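Local coordinates for enoyl-CoA hydratase (Mycolicibacterium smegmatis, PDB 7MCM), which probably hydrates the double bond of enoyl-CoA thioesters to give (3S)-3-hydroxyacyl-CoA, a step of fatty acid oxidation, at residues 37-42 against 100-105. Sequence-based numbering, arbitrary orientation.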
# COMPACT_ATOMS: atom_id res chain seq x y z
N ASP B 37 -31.60 -0.15 -1.90
CA ASP B 37 -32.04 -0.11 -0.51
C ASP B 37 -32.27 -1.51 0.05
O ASP B 37 -31.90 -1.80 1.20
CB ASP B 37 -33.33 0.71 -0.40
CG ASP B 37 -33.10 2.20 -0.61
OD1 ASP B 37 -31.95 2.66 -0.50
OD2 ASP B 37 -34.09 2.91 -0.89
N ALA B 38 -32.90 -2.39 -0.73
CA ALA B 38 -33.16 -3.76 -0.27
C ALA B 38 -31.86 -4.55 -0.11
O ALA B 38 -31.74 -5.37 0.81
CB ALA B 38 -34.08 -4.47 -1.26
N PHE B 39 -30.90 -4.32 -0.99
CA PHE B 39 -29.62 -5.01 -0.90
C PHE B 39 -28.87 -4.56 0.35
O PHE B 39 -28.34 -5.40 1.10
CB PHE B 39 -28.81 -4.76 -2.17
CG PHE B 39 -27.64 -5.69 -2.34
CD1 PHE B 39 -27.82 -6.97 -2.86
CD2 PHE B 39 -26.36 -5.29 -2.01
CE1 PHE B 39 -26.75 -7.83 -3.02
CE2 PHE B 39 -25.27 -6.15 -2.16
CZ PHE B 39 -25.47 -7.42 -2.67
N ASP B 40 -28.84 -3.25 0.62
CA ASP B 40 -28.32 -2.75 1.89
C ASP B 40 -28.98 -3.46 3.07
O ASP B 40 -28.29 -3.98 3.95
CB ASP B 40 -28.55 -1.24 2.01
CG ASP B 40 -27.37 -0.43 1.51
OD1 ASP B 40 -26.22 -0.94 1.54
OD2 ASP B 40 -27.59 0.72 1.10
N ALA B 41 -30.32 -3.50 3.09
CA ALA B 41 -31.03 -4.09 4.22
C ALA B 41 -30.72 -5.58 4.37
O ALA B 41 -30.53 -6.07 5.48
CB ALA B 41 -32.53 -3.87 4.07
N ALA B 42 -30.65 -6.30 3.24
CA ALA B 42 -30.39 -7.74 3.30
C ALA B 42 -29.01 -8.03 3.87
O ALA B 42 -28.85 -8.95 4.68
CB ALA B 42 -30.53 -8.35 1.90
N ARG B 100 -20.10 -1.55 -1.86
CA ARG B 100 -19.76 -1.27 -0.47
C ARG B 100 -20.55 -2.17 0.47
O ARG B 100 -20.04 -2.56 1.53
CB ARG B 100 -20.02 0.20 -0.15
CG ARG B 100 -19.11 1.15 -0.92
CD ARG B 100 -19.16 2.56 -0.38
NE ARG B 100 -18.36 3.47 -1.19
CZ ARG B 100 -17.05 3.60 -1.11
NH1 ARG B 100 -16.33 2.87 -0.26
NH2 ARG B 100 -16.42 4.45 -1.92
N ALA B 101 -21.79 -2.52 0.10
CA ALA B 101 -22.57 -3.45 0.92
C ALA B 101 -21.91 -4.82 0.96
O ALA B 101 -21.76 -5.43 2.03
CB ALA B 101 -24.00 -3.53 0.41
N LEU B 102 -21.48 -5.32 -0.20
CA LEU B 102 -20.83 -6.63 -0.23
C LEU B 102 -19.52 -6.60 0.54
O LEU B 102 -19.12 -7.61 1.13
CB LEU B 102 -20.60 -7.05 -1.68
CG LEU B 102 -21.74 -7.88 -2.25
CD1 LEU B 102 -21.42 -8.25 -3.68
CD2 LEU B 102 -22.00 -9.12 -1.40
N GLN B 103 -18.86 -5.43 0.57
CA GLN B 103 -17.63 -5.28 1.33
C GLN B 103 -17.85 -5.42 2.82
O GLN B 103 -16.94 -5.84 3.54
CB GLN B 103 -16.99 -3.92 1.05
CG GLN B 103 -16.15 -3.82 -0.21
CD GLN B 103 -14.98 -4.79 -0.20
OE1 GLN B 103 -14.97 -5.80 -0.90
NE2 GLN B 103 -13.97 -4.47 0.62
N ARG B 104 -19.02 -5.02 3.31
CA ARG B 104 -19.30 -5.17 4.73
C ARG B 104 -20.11 -6.43 5.03
O ARG B 104 -20.39 -6.70 6.21
CB ARG B 104 -20.00 -3.92 5.27
CG ARG B 104 -21.45 -3.79 4.89
CD ARG B 104 -22.15 -2.63 5.61
NE ARG B 104 -23.56 -2.57 5.21
CZ ARG B 104 -24.00 -1.91 4.15
NH1 ARG B 104 -23.18 -1.20 3.38
NH2 ARG B 104 -25.29 -1.96 3.84
N CYS B 105 -20.45 -7.22 4.02
CA CYS B 105 -21.16 -8.48 4.25
C CYS B 105 -20.22 -9.51 4.85
O CYS B 105 -19.24 -9.92 4.21
CB CYS B 105 -21.75 -9.01 2.94
SG CYS B 105 -22.81 -10.46 3.19
O HOH W 1 -23.88 0.15 0.91
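Phe39 meets Ala101 and Leu102 with the edge of its ring. CG of Leu102 lies in the ring plane, 3.8 Å from CZ of Phe39. CB of Ala101 sits at the neighbouring part of the rim, 3.8 Å from CD2 of Phe39. With CG anti to the backbone N (chi1 -165°), Phe39 carries its ring across to the second helix. This is the tightly packed, buried half, and it continues into the core. Leu8 of strand 8-13 also touches Phe39, and Leu124 and Met127 of helix 120-127 touch Leu102.

The other half is polar and more open to solvent. NH2 of Arg104 gives OD1 of Asp40 a nearly straight hydrogen bond of 2.7 Å (168°), part of a salt bridge. OD1 of Asp40 lies close to the guanidinium plane, but the two flat groups are turned against each other, and NH2 reaches OD1 from above the carboxylate plane. A water bridges the same OD1 to NH1 of Arg104. OD1 thus accepts two bonds, while OD2 of Asp40 pairs with Arg97. NE of Arg104 has a second acid partner, Asp44, which helps fix the guanidinium.

The short helical segments run nearly parallel, with axes 9.6 Å apart and 7° between them. Helix 33-48 links parallel strands 16-21 and 54-59; helix 97-104 links 54-59 and 109-113. The contact joins two successive beta-alpha-beta crossovers of the crotonase fold, built on repeated beta-beta-alpha units.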